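Local coordinates for protein gamma-glutamyltranspeptidase (Streptomyces lincolnensis, PDB 6J3A) that probably transfers or cleaves gamma-glutamyl or related amide groups as an LmbA-like N-terminal nucleophile enzyme of the gamma-glutamyltranspeptidase family, at residues L283-P291 with L304-A312; R480-A488 with G503-L511. All blocks are in the same frame, centred on the assembly; numbering follows the deposited sequence.

Interaction 1 of 2, residues L283-P291 with L304-A312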
ATOM      1  N   LEU A 283      -9.340 -24.571  13.836  1.00 29.80           N
ATOM      2  CA  LEU A 283      -8.725 -25.293  14.942  1.00 29.01           C
ATOM      3  C   LEU A 283      -8.800 -26.823  14.720  1.00 28.77           C
ATOM      4  O   LEU A 283      -7.821 -27.529  14.949  1.00 29.50           O
ATOM      5  CB  LEU A 283      -9.358 -24.875  16.284  1.00 28.06           C
ATOM      6  CG  LEU A 283      -9.470 -23.376  16.632  1.00 27.57           C
ATOM      7  CD1 LEU A 283     -10.109 -23.109  17.988  1.00 27.23           C
ATOM      8  CD2 LEU A 283      -8.101 -22.743  16.613  1.00 28.32           C
ATOM      9  N   GLN A 284      -9.940 -27.320  14.244  1.00 28.93           N
ATOM     10  CA  GLN A 284     -10.094 -28.754  13.927  1.00 29.68           C
ATOM     11  C   GLN A 284      -9.150 -29.208  12.823  1.00 30.59           C
ATOM     12  O   GLN A 284      -8.639 -30.323  12.855  1.00 31.95           O
ATOM     13  CB  GLN A 284     -11.537 -29.092  13.541  1.00 28.90           C
ATOM     14  CG  GLN A 284     -12.472 -29.222  14.738  1.00 28.75           C
ATOM     15  CD  GLN A 284     -13.690 -30.076  14.473  1.00 28.74           C
ATOM     16  OE1 GLN A 284     -14.814 -29.627  14.676  1.00 29.28           O
ATOM     17  NE2 GLN A 284     -13.477 -31.316  14.022  1.00 28.03           N
ATOM     18  N   GLN A 285      -8.918 -28.335  11.853  1.00 32.05           N
ATOM     19  CA  GLN A 285      -7.955 -28.622  10.792  1.00 32.95           C
ATOM     20  C   GLN A 285      -6.518 -28.760  11.309  1.00 32.40           C
ATOM     21  O   GLN A 285      -5.755 -29.592  10.810  1.00 31.96           O
ATOM     22  CB  GLN A 285      -8.042 -27.564   9.697  1.00 33.32           C
ATOM     23  CG  GLN A 285      -9.275 -27.718   8.822  1.00 33.94           C
ATOM     24  CD  GLN A 285      -9.452 -26.550   7.871  1.00 33.69           C
ATOM     25  OE1 GLN A 285      -8.903 -26.548   6.777  1.00 34.04           O
ATOM     26  NE2 GLN A 285     -10.216 -25.553   8.289  1.00 32.72           N
ATOM     27  N   LEU A 286      -6.179 -27.954  12.314  1.00 31.77           N
ATOM     28  CA  LEU A 286      -4.860 -27.977  12.952  1.00 31.75           C
ATOM     29  C   LEU A 286      -4.675 -29.222  13.798  1.00 31.98           C
ATOM     30  O   LEU A 286      -3.612 -29.854  13.764  1.00 32.95           O
ATOM     31  CB  LEU A 286      -4.683 -26.751  13.855  1.00 31.49           C
ATOM     32  CG  LEU A 286      -4.496 -25.397  13.190  1.00 30.80           C
ATOM     33  CD1 LEU A 286      -4.533 -24.300  14.239  1.00 30.75           C
ATOM     34  CD2 LEU A 286      -3.183 -25.352  12.435  1.00 31.20           C
ATOM     35  N   ALA A 287      -5.711 -29.551  14.572  1.00 30.40           N
ATOM     36  CA  ALA A 287      -5.747 -30.792  15.351  1.00 29.92           C
ATOM     37  C   ALA A 287      -5.644 -32.069  14.506  1.00 29.19           C
ATOM     38  O   ALA A 287      -5.158 -33.091  14.974  1.00 29.39           O
ATOM     39  CB  ALA A 287      -7.001 -30.836  16.192  1.00 29.72           C
ATOM     40  N   LEU A 288      -6.098 -31.996  13.267  1.00 29.75           N
ATOM     41  CA  LEU A 288      -6.016 -33.129  12.337  1.00 31.20           C
ATOM     42  C   LEU A 288      -4.609 -33.436  11.862  1.00 31.73           C
ATOM     43  O   LEU A 288      -4.319 -34.572  11.483  1.00 32.06           O
ATOM     44  CB  LEU A 288      -6.916 -32.886  11.108  1.00 31.07           C
ATOM     45  CG  LEU A 288      -8.210 -33.684  10.885  1.00 31.33           C
ATOM     46  CD1 LEU A 288      -8.655 -34.520  12.065  1.00 31.43           C
ATOM     47  CD2 LEU A 288      -9.335 -32.746  10.468  1.00 32.10           C
ATOM     48  N   LEU A 289      -3.740 -32.435  11.878  1.00 32.04           N
ATOM     49  CA  LEU A 289      -2.445 -32.558  11.237  1.00 32.57           C
ATOM     50  C   LEU A 289      -1.534 -33.527  11.982  1.00 32.68           C
ATOM     51  O   LEU A 289      -1.571 -33.581  13.205  1.00 32.20           O
ATOM     52  CB  LEU A 289      -1.778 -31.185  11.149  1.00 32.26           C
ATOM     53  CG  LEU A 289      -2.522 -30.136  10.312  1.00 31.60           C
ATOM     54  CD1 LEU A 289      -1.946 -28.747  10.568  1.00 31.61           C
ATOM     55  CD2 LEU A 289      -2.503 -30.474   8.826  1.00 30.92           C
ATOM     56  N   PRO A 290      -0.727 -34.312  11.242  1.00 33.39           N
ATOM     57  CA  PRO A 290       0.327 -35.048  11.922  1.00 34.05           C
ATOM     58  C   PRO A 290       1.462 -34.115  12.368  1.00 34.75           C
ATOM     59  O   PRO A 290       1.579 -32.990  11.869  1.00 33.36           O
ATOM     60  CB  PRO A 290       0.820 -36.036  10.855  1.00 33.97           C
ATOM     61  CG  PRO A 290       0.492 -35.401   9.554  1.00 33.89           C
ATOM     62  CD  PRO A 290      -0.748 -34.587   9.792  1.00 34.07           C
ATOM     63  N   PRO A 291       2.305 -34.579  13.302  1.00 37.00           N
ATOM     64  CA  PRO A 291       3.429 -33.745  13.738  1.00 37.75           C
ATOM     65  C   PRO A 291       4.444 -33.436  12.632  1.00 38.05           C
ATOM     66  O   PRO A 291       5.059 -32.372  12.656  1.00 38.35           O
ATOM     67  CB  PRO A 291       4.067 -34.565  14.869  1.00 38.53           C
ATOM     68  CG  PRO A 291       3.544 -35.956  14.725  1.00 38.30           C
ATOM     69  CD  PRO A 291       2.212 -35.843  14.058  1.00 38.30           C
ATOM     70  N   LEU A 304      -3.155 -33.295   1.604  1.00 31.77           N
ATOM     71  CA  LEU A 304      -3.316 -33.486   3.047  1.00 32.98           C
ATOM     72  C   LEU A 304      -4.257 -32.468   3.685  1.00 32.50           C
ATOM     73  O   LEU A 304      -5.117 -32.835   4.477  1.00 31.14           O
ATOM     74  CB  LEU A 304      -1.953 -33.427   3.755  1.00 33.39           C
ATOM     75  CG  LEU A 304      -2.002 -33.491   5.285  1.00 33.83           C
ATOM     76  CD1 LEU A 304      -2.437 -34.875   5.749  1.00 33.95           C
ATOM     77  CD2 LEU A 304      -0.669 -33.111   5.901  1.00 33.71           C
ATOM     78  N   LEU A 305      -4.062 -31.196   3.348  1.00 33.23           N
ATOM     79  CA  LEU A 305      -4.894 -30.112   3.861  1.00 33.52           C
ATOM     80  C   LEU A 305      -6.322 -30.113   3.330  1.00 34.62           C
ATOM     81  O   LEU A 305      -7.239 -29.708   4.047  1.00 33.38           O
ATOM     82  CB  LEU A 305      -4.244 -28.760   3.566  1.00 33.27           C
ATOM     83  CG  LEU A 305      -2.895 -28.492   4.247  1.00 33.63           C
ATOM     84  CD1 LEU A 305      -2.454 -27.050   4.034  1.00 33.39           C
ATOM     85  CD2 LEU A 305      -2.901 -28.815   5.732  1.00 34.03           C
ATOM     86  N   VAL A 306      -6.506 -30.536   2.077  1.00 35.92           N
ATOM     87  CA  VAL A 306      -7.842 -30.577   1.450  1.00 36.30           C
ATOM     88  C   VAL A 306      -8.707 -31.647   2.137  1.00 35.62           C
ATOM     89  O   VAL A 306      -9.814 -31.377   2.622  1.00 32.67           O
ATOM     90  CB  VAL A 306      -7.736 -30.809  -0.083  1.00 37.31           C
ATOM     91  CG1 VAL A 306      -9.094 -31.110  -0.723  1.00 37.82           C
ATOM     92  CG2 VAL A 306      -7.110 -29.592  -0.753  1.00 36.46           C
ATOM     93  N   GLU A 307      -8.176 -32.858   2.188  1.00 35.37           N
ATOM     94  CA  GLU A 307      -8.867 -33.960   2.850  1.00 35.21           C
ATOM     95  C   GLU A 307      -9.150 -33.651   4.326  1.00 33.68           C
ATOM     96  O   GLU A 307     -10.248 -33.906   4.818  1.00 33.77           O
ATOM     97  CB  GLU A 307      -8.073 -35.265   2.692  1.00 34.92           C
ATOM     98  CG  GLU A 307      -7.934 -35.730   1.247  1.00 34.50           C
ATOM     99  CD  GLU A 307      -9.257 -35.700   0.524  1.00 35.23           C
ATOM    100  OE1 GLU A 307      -9.477 -34.750  -0.255  1.00 33.98           O
ATOM    101  OE2 GLU A 307     -10.092 -36.600   0.780  1.00 36.15           O
ATOM    102  N   GLY A 308      -8.169 -33.083   5.012  1.00 31.78           N
ATOM    103  CA  GLY A 308      -8.346 -32.657   6.399  1.00 31.58           C
ATOM    104  C   GLY A 308      -9.442 -31.616   6.553  1.00 31.59           C
ATOM    105  O   GLY A 308     -10.269 -31.704   7.456  1.00 31.28           O
ATOM    106  N   CYS A 309      -9.452 -30.638   5.649  1.00 32.75           N
ATOM    107  CA  CYS A 309     -10.507 -29.625   5.594  1.00 32.08           C
ATOM    108  C   CYS A 309     -11.910 -30.221   5.392  1.00 32.75           C
ATOM    109  O   CYS A 309     -12.853 -29.825   6.086  1.00 32.27           O
ATOM    110  CB  CYS A 309     -10.206 -28.617   4.500  1.00 31.39           C
ATOM    111  SG  CYS A 309     -11.515 -27.401   4.280  1.00 31.11           S
ATOM    112  N   LYS A 310     -12.036 -31.167   4.458  1.00 33.16           N
ATOM    113  CA  LYS A 310     -13.307 -31.887   4.241  1.00 33.72           C
ATOM    114  C   LYS A 310     -13.831 -32.517   5.531  1.00 33.43           C
ATOM    115  O   LYS A 310     -14.994 -32.350   5.883  1.00 33.94           O
ATOM    116  CB  LYS A 310     -13.166 -32.952   3.132  1.00 34.76           C
ATOM    117  CG  LYS A 310     -13.477 -32.410   1.735  1.00 35.81           C
ATOM    118  CD  LYS A 310     -12.368 -32.609   0.714  1.00 36.06           C
ATOM    119  CE  LYS A 310     -12.669 -33.688  -0.295  1.00 36.54           C
ATOM    120  NZ  LYS A 310     -11.688 -33.621  -1.415  1.00 37.19           N
ATOM    121  N   LEU A 311     -12.955 -33.210   6.247  1.00 33.23           N
ATOM    122  CA  LEU A 311     -13.334 -33.876   7.486  1.00 32.33           C
ATOM    123  C   LEU A 311     -13.698 -32.876   8.576  1.00 31.84           C
ATOM    124  O   LEU A 311     -14.599 -33.133   9.364  1.00 33.09           O
ATOM    125  CB  LEU A 311     -12.206 -34.792   7.971  1.00 32.67           C
ATOM    126  CG  LEU A 311     -11.764 -35.923   7.031  1.00 32.59           C
ATOM    127  CD1 LEU A 311     -10.505 -36.586   7.561  1.00 32.45           C
ATOM    128  CD2 LEU A 311     -12.860 -36.956   6.835  1.00 32.81           C
ATOM    129  N   ALA A 312     -12.999 -31.746   8.636  1.00 31.06           N
ATOM    130  CA  ALA A 312     -13.322 -30.716   9.633  1.00 30.32           C
ATOM    131  C   ALA A 312     -14.643 -30.034   9.301  1.00 30.00           C
ATOM    132  O   ALA A 312     -15.402 -29.711  10.204  1.00 30.66           O
ATOM    133  CB  ALA A 312     -12.206 -29.690   9.754  1.00 29.82           C
TER
HETATM  134  O   HOH W   1      -6.948 -28.539   6.243  1.00 37.50           O

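Interaction 2 of 2, residues R480-A488 with G503-L511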
ATOM      1  N   ARG A 480     -25.527 -20.209  12.587  1.00 32.35           N
ATOM      2  CA  ARG A 480     -24.165 -20.668  12.441  1.00 32.86           C
ATOM      3  C   ARG A 480     -23.465 -19.809  11.392  1.00 32.51           C
ATOM      4  O   ARG A 480     -23.656 -20.001  10.193  1.00 35.44           O
ATOM      5  CB  ARG A 480     -24.157 -22.138  12.057  1.00 33.96           C
ATOM      6  CG  ARG A 480     -22.841 -22.830  12.308  1.00 35.30           C
ATOM      7  CD  ARG A 480     -22.198 -23.197  11.000  1.00 37.37           C
ATOM      8  NE  ARG A 480     -22.851 -24.347  10.384  1.00 39.28           N
ATOM      9  CZ  ARG A 480     -22.971 -24.559   9.073  1.00 41.76           C
ATOM     10  NH1 ARG A 480     -23.579 -25.665   8.656  1.00 43.03           N
ATOM     11  NH2 ARG A 480     -22.515 -23.678   8.170  1.00 42.27           N
ATOM     12  N   THR A 481     -22.644 -18.870  11.858  1.00 30.27           N
ATOM     13  CA  THR A 481     -22.158 -17.758  11.020  1.00 27.92           C
ATOM     14  C   THR A 481     -20.780 -18.052  10.414  1.00 27.52           C
ATOM     15  O   THR A 481     -19.925 -18.662  11.074  1.00 26.63           O
ATOM     16  CB  THR A 481     -22.178 -16.425  11.813  1.00 27.14           C
ATOM     17  OG1 THR A 481     -21.965 -15.324  10.928  1.00 26.65           O
ATOM     18  CG2 THR A 481     -21.150 -16.385  12.937  1.00 26.10           C
ATOM     19  N   THR A 482     -20.579 -17.641   9.156  1.00 26.90           N
ATOM     20  CA  THR A 482     -19.291 -17.857   8.460  1.00 26.89           C
ATOM     21  C   THR A 482     -18.164 -16.914   8.918  1.00 27.10           C
ATOM     22  O   THR A 482     -16.990 -17.181   8.667  1.00 25.88           O
ATOM     23  CB  THR A 482     -19.425 -17.743   6.931  1.00 26.31           C
ATOM     24  OG1 THR A 482     -20.179 -16.572   6.597  1.00 26.29           O
ATOM     25  CG2 THR A 482     -20.102 -18.981   6.374  1.00 26.35           C
ATOM     26  N   LEU A 483     -18.541 -15.838   9.604  1.00 26.90           N
ATOM     27  CA  LEU A 483     -17.630 -14.774  10.012  1.00 26.75           C
ATOM     28  C   LEU A 483     -16.678 -15.272  11.086  1.00 26.65           C
ATOM     29  O   LEU A 483     -17.113 -15.696  12.155  1.00 27.25           O
ATOM     30  CB  LEU A 483     -18.429 -13.581  10.537  1.00 27.34           C
ATOM     31  CG  LEU A 483     -19.621 -13.142   9.663  1.00 27.46           C
ATOM     32  CD1 LEU A 483     -20.186 -11.832  10.193  1.00 27.43           C
ATOM     33  CD2 LEU A 483     -19.275 -13.060   8.172  1.00 27.60           C
ATOM     34  N   THR A 484     -15.381 -15.187  10.805  1.00 25.69           N
ATOM     35  CA  THR A 484     -14.393 -15.867  11.607  1.00 24.33           C
ATOM     36  C   THR A 484     -13.015 -15.204  11.574  1.00 24.12           C
ATOM     37  O   THR A 484     -12.107 -15.650  10.861  1.00 23.79           O
ATOM     38  CB  THR A 484     -14.312 -17.361  11.225  1.00 24.03           C
ATOM     39  OG1 THR A 484     -13.272 -17.977  11.982  1.00 23.06           O
ATOM     40  CG2 THR A 484     -14.079 -17.571   9.719  1.00 23.81           C
ATOM     41  N   PRO A 485     -12.837 -14.151  12.388  1.00 23.89           N
ATOM     42  CA  PRO A 485     -11.500 -13.564  12.521  1.00 24.14           C
ATOM     43  C   PRO A 485     -10.558 -14.456  13.334  1.00 24.05           C
ATOM     44  O   PRO A 485     -11.004 -15.412  13.977  1.00 24.06           O
ATOM     45  CB  PRO A 485     -11.759 -12.236  13.246  1.00 24.15           C
ATOM     46  CG  PRO A 485     -13.038 -12.431  13.978  1.00 24.21           C
ATOM     47  CD  PRO A 485     -13.818 -13.513  13.283  1.00 24.30           C
ATOM     48  N   SER A 486      -9.273 -14.118  13.317  1.00 23.66           N
ATOM     49  CA  SER A 486      -8.237 -14.892  14.009  1.00 24.42           C
ATOM     50  C   SER A 486      -7.285 -13.991  14.765  1.00 24.48           C
ATOM     51  O   SER A 486      -7.015 -12.853  14.352  1.00 24.47           O
ATOM     52  CB  SER A 486      -7.408 -15.711  13.017  1.00 24.71           C
ATOM     53  OG  SER A 486      -8.232 -16.462  12.145  1.00 25.12           O
ATOM     54  N   ILE A 487      -6.795 -14.507  15.883  1.00 24.22           N
ATOM     55  CA  ILE A 487      -5.623 -13.965  16.548  1.00 25.01           C
ATOM     56  C   ILE A 487      -4.690 -15.138  16.850  1.00 25.34           C
ATOM     57  O   ILE A 487      -5.125 -16.176  17.337  1.00 25.33           O
ATOM     58  CB  ILE A 487      -5.993 -13.152  17.813  1.00 25.06           C
ATOM     59  CG1 ILE A 487      -6.583 -11.800  17.400  1.00 25.39           C
ATOM     60  CG2 ILE A 487      -4.763 -12.940  18.697  1.00 24.95           C
ATOM     61  CD1 ILE A 487      -6.895 -10.844  18.536  1.00 25.99           C
ATOM     62  N   ALA A 488      -3.406 -14.977  16.548  1.00 26.82           N
ATOM     63  CA  ALA A 488      -2.423 -16.030  16.819  1.00 28.43           C
ATOM     64  C   ALA A 488      -1.457 -15.598  17.896  1.00 29.55           C
ATOM     65  O   ALA A 488      -0.967 -14.476  17.884  1.00 29.69           O
ATOM     66  CB  ALA A 488      -1.665 -16.425  15.563  1.00 28.38           C
ATOM     67  N   GLY A 503     -16.997 -16.239   2.903  1.00 28.74           N
ATOM     68  CA  GLY A 503     -17.969 -17.265   3.284  1.00 28.62           C
ATOM     69  C   GLY A 503     -17.385 -18.571   3.793  1.00 28.94           C
ATOM     70  O   GLY A 503     -16.724 -18.611   4.831  1.00 28.58           O
ATOM     71  N   ASP A 504     -17.621 -19.641   3.037  1.00 29.85           N
ATOM     72  CA  ASP A 504     -17.118 -20.973   3.390  1.00 30.80           C
ATOM     73  C   ASP A 504     -15.636 -21.165   3.090  1.00 30.84           C
ATOM     74  O   ASP A 504     -15.040 -22.160   3.508  1.00 31.93           O
ATOM     75  CB  ASP A 504     -17.942 -22.058   2.692  1.00 30.63           C
ATOM     76  CG  ASP A 504     -19.365 -22.102   3.188  1.00 30.68           C
ATOM     77  OD1 ASP A 504     -19.582 -22.050   4.418  1.00 31.45           O
ATOM     78  OD2 ASP A 504     -20.276 -22.170   2.346  1.00 31.13           O
ATOM     79  N   GLN A 505     -15.044 -20.221   2.371  1.00 31.29           N
ATOM     80  CA  GLN A 505     -13.603 -20.218   2.149  1.00 31.77           C
ATOM     81  C   GLN A 505     -12.797 -19.532   3.268  1.00 30.64           C
ATOM     82  O   GLN A 505     -11.585 -19.744   3.341  1.00 30.79           O
ATOM     83  CB  GLN A 505     -13.272 -19.579   0.796  1.00 32.87           C
ATOM     84  CG  GLN A 505     -13.860 -20.303  -0.412  1.00 33.57           C
ATOM     85  CD  GLN A 505     -15.284 -19.869  -0.760  1.00 33.78           C
ATOM     86  OE1 GLN A 505     -15.494 -18.821  -1.364  1.00 33.02           O
ATOM     87  NE2 GLN A 505     -16.263 -20.688  -0.395  1.00 34.95           N
ATOM     88  N   GLN A 506     -13.453 -18.746   4.135  1.00 29.05           N
ATOM     89  CA  GLN A 506     -12.767 -17.929   5.160  1.00 28.13           C
ATOM     90  C   GLN A 506     -11.720 -18.685   5.979  1.00 27.92           C
ATOM     91  O   GLN A 506     -10.554 -18.287   6.014  1.00 27.42           O
ATOM     92  CB  GLN A 506     -13.769 -17.306   6.136  1.00 27.77           C
ATOM     93  CG  GLN A 506     -14.535 -16.115   5.598  1.00 27.40           C
ATOM     94  CD  GLN A 506     -15.017 -15.169   6.684  1.00 28.07           C
ATOM     95  OE1 GLN A 506     -16.089 -14.566   6.565  1.00 30.22           O
ATOM     96  NE2 GLN A 506     -14.221 -15.009   7.732  1.00 26.15           N
ATOM     97  N   ASP A 507     -12.149 -19.760   6.640  1.00 27.55           N
ATOM     98  CA  ASP A 507     -11.235 -20.586   7.438  1.00 28.02           C
ATOM     99  C   ASP A 507     -10.568 -21.728   6.658  1.00 28.93           C
ATOM    100  O   ASP A 507      -9.983 -22.625   7.270  1.00 30.59           O
ATOM    101  CB  ASP A 507     -11.935 -21.152   8.682  1.00 27.99           C
ATOM    102  CG  ASP A 507     -11.893 -20.209   9.873  1.00 27.39           C
ATOM    103  OD1 ASP A 507     -10.984 -19.353   9.969  1.00 26.27           O
ATOM    104  OD2 ASP A 507     -12.784 -20.355  10.735  1.00 26.55           O
ATOM    105  N   GLN A 508     -10.666 -21.716   5.332  1.00 27.74           N
ATOM    106  CA  GLN A 508      -9.777 -22.522   4.498  1.00 28.20           C
ATOM    107  C   GLN A 508      -8.572 -21.648   4.150  1.00 28.64           C
ATOM    108  O   GLN A 508      -7.404 -22.000   4.379  1.00 28.49           O
ATOM    109  CB  GLN A 508     -10.484 -22.987   3.222  1.00 27.86           C
ATOM    110  CG  GLN A 508     -11.816 -23.687   3.445  1.00 27.76           C
ATOM    111  CD  GLN A 508     -12.341 -24.338   2.173  1.00 28.48           C
ATOM    112  OE1 GLN A 508     -11.642 -25.145   1.543  1.00 28.79           O
ATOM    113  NE2 GLN A 508     -13.573 -23.991   1.779  1.00 27.56           N
ATOM    114  N   TRP A 509      -8.880 -20.481   3.611  1.00 29.33           N
ATOM    115  CA  TRP A 509      -7.864 -19.541   3.189  1.00 29.90           C
ATOM    116  C   TRP A 509      -6.978 -19.127   4.353  1.00 29.95           C
ATOM    117  O   TRP A 509      -5.759 -19.072   4.211  1.00 31.21           O
ATOM    118  CB  TRP A 509      -8.524 -18.316   2.551  1.00 29.20           C
ATOM    119  CG  TRP A 509      -9.105 -18.555   1.178  1.00 28.10           C
ATOM    120  CD1 TRP A 509      -8.750 -19.524   0.264  1.00 27.75           C
ATOM    121  CD2 TRP A 509     -10.108 -17.762   0.545  1.00 28.06           C
ATOM    122  NE1 TRP A 509      -9.505 -19.396  -0.883  1.00 27.53           N
ATOM    123  CE2 TRP A 509     -10.335 -18.315  -0.743  1.00 27.53           C
ATOM    124  CE3 TRP A 509     -10.850 -16.634   0.944  1.00 27.83           C
ATOM    125  CZ2 TRP A 509     -11.275 -17.784  -1.623  1.00 27.32           C
ATOM    126  CZ3 TRP A 509     -11.768 -16.098   0.065  1.00 27.05           C
ATOM    127  CH2 TRP A 509     -11.982 -16.678  -1.205  1.00 27.79           C
ATOM    128  N   GLN A 510      -7.599 -18.863   5.498  1.00 29.51           N
ATOM    129  CA  GLN A 510      -6.863 -18.509   6.706  1.00 29.54           C
ATOM    130  C   GLN A 510      -5.967 -19.637   7.195  1.00 30.87           C
ATOM    131  O   GLN A 510      -4.844 -19.375   7.624  1.00 31.76           O
ATOM    132  CB  GLN A 510      -7.806 -18.087   7.832  1.00 28.62           C
ATOM    133  CG  GLN A 510      -8.248 -16.650   7.742  1.00 27.88           C
ATOM    134  CD  GLN A 510      -9.332 -16.313   8.738  1.00 28.63           C
ATOM    135  OE1 GLN A 510     -10.509 -16.677   8.555  1.00 29.84           O
ATOM    136  NE2 GLN A 510      -8.953 -15.603   9.801  1.00 27.31           N
ATOM    137  N   LEU A 511      -6.461 -20.878   7.154  1.00 31.51           N
ATOM    138  CA  LEU A 511      -5.624 -22.025   7.508  1.00 31.29           C
ATOM    139  C   LEU A 511      -4.389 -22.081   6.617  1.00 29.76           C
ATOM    140  O   LEU A 511      -3.281 -22.260   7.115  1.00 28.31           O
ATOM    141  CB  LEU A 511      -6.365 -23.360   7.410  1.00 32.50           C
ATOM    142  CG  LEU A 511      -5.412 -24.503   7.828  1.00 33.80           C
ATOM    143  CD1 LEU A 511      -5.549 -24.809   9.307  1.00 34.27           C
ATOM    144  CD2 LEU A 511      -5.578 -25.748   6.977  1.00 34.30           C
TER
HETATM  145  O   HOH W   2     -18.785 -14.721   5.071  1.00  8.04           O

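Interaction 1 of 2, residues L283-P291 with L304-A312
In Gln-285, CG stands anti to the carbonyl carbon (chi1 -74°) and the chain then runs extended (chi2 172°), which carries its amide across the gap to Cys-309, while CG rests on Ala-312 CB at 3.7 Å. In Leu-289 the same first step, with CG beside the backbone N, sends CD2 toward Leu-305. The arrangement is a helix-helix packing within the gamma-glutamyltranspeptidase chain: the last turns of helix 280-288 lie against the long helix 299-319, their segment axes 8.8 Å apart and inclined at 127°, nearer antiparallel than parallel.

The pair illustrates how small residues let helices come close. Ala-312 is where the backbones draw nearest, and its CB also touches, from another direction, CB of Gln-284. One turn back, Gly-308 presents only backbone, and Leu-288 turns CD2 toward its carbonyl oxygen, though the nearly eclipsed torsions of this leucine make the closeness of that approach doubtful. Farther along, at Leu-289 and Pro-290, the contact becomes purely aliphatic: Leu-289 CD2 meets Leu-305 CD2 obliquely at 3.5 Å, while Leu-304 CD2 meets the CD corner of the Pro-290 ring at 4.2 Å.

The polar ends are mostly drawn elsewhere. The amide of Gln-284 is engaged by Tyr-320 and Asp-315, and NE2 of Gln-285 donates to the carbonyl of Val-281 in its own helix. Helix 334-341 covers Leu-288 and Leu-311, and Trp-538 lies on Leu-305. What polar linkage there is between the two segments runs through one water, which also lies near the backbone oxygen of Leu-305, at a distance too short to be trusted in its exact length, and donates to Gln-285 OE1 at 2.8 Å.

Interaction 2 of 2, residues R480-A488 with G503-L511
Gly-503 opens the contact with its carbonyl oxygen, which lies 3.5 Å from CB of Thr-482; a water bonded to Thr-482 OG1 also reaches Gly-503 N, though weakly. The positive phi of Gly-503 suits a glycine. Asp-504 follows, its OD1 crossing the methyl CG2 of Thr-482 at 3.7 Å while the carboxylate is held by Arg-316 and the backbone N of Ser-546. At Gln-506, CB packs on CG2 of Thr-484 at 3.6 Å as the two side chains slide past each other.

Asp-507 forms the central polar link. Thr-484, its OG1 anti to the backbone N (chi1 177°), donates to Asp-507 OD2 at 2.7 Å, on the syn side and 27° out of the carboxylate plane. Lys-272 forms a salt bridge with OD1 of Asp-507 and hydrogen bonds with the hydroxyls of Thr-484 and Ser-486. With an alanine in place of Asp-507, Thr-484 OG1 would probably lose its acceptor and Lys-272 its carboxylate mate. One turn on, the amide of Gln-510 settles beside the Ser-486 hydroxyl and the Thr-484 carbonyl.

A helix following a glycine turn and lying against the entry to a central strand fits the layered Ntn-hydrolase fold; Gly-503 and Asp-504 belong to a Gly-Gly-Asp sequence whose glycines, in related transpeptidases, help form the oxyanion hole.

In the fold
Both contacts are buried, but interaction 2 lies deep, its centre about 7 Å from the centre of the chain, whereas the centre of interaction 1 is about 21 Å from it, where Leu-289, Pro-290 and Leu-304 are already partly exposed. Their chemistry follows place: aliphatic helix-helix packing with one bridging water in the outer contact, a carboxylate, hydroxyls and a lysine beside the central strands in the inner one. The two adjoin, their centres about 14 Å apart. From helix 280-288, Gln-285 NE2 probably donates to Asp-507 O at 3.1 Å and Leu-286 packs on Leu-511; from helix 299-319, Cys-309 touches Gln-508, so helix 506-519 lies against both helices of interaction 1.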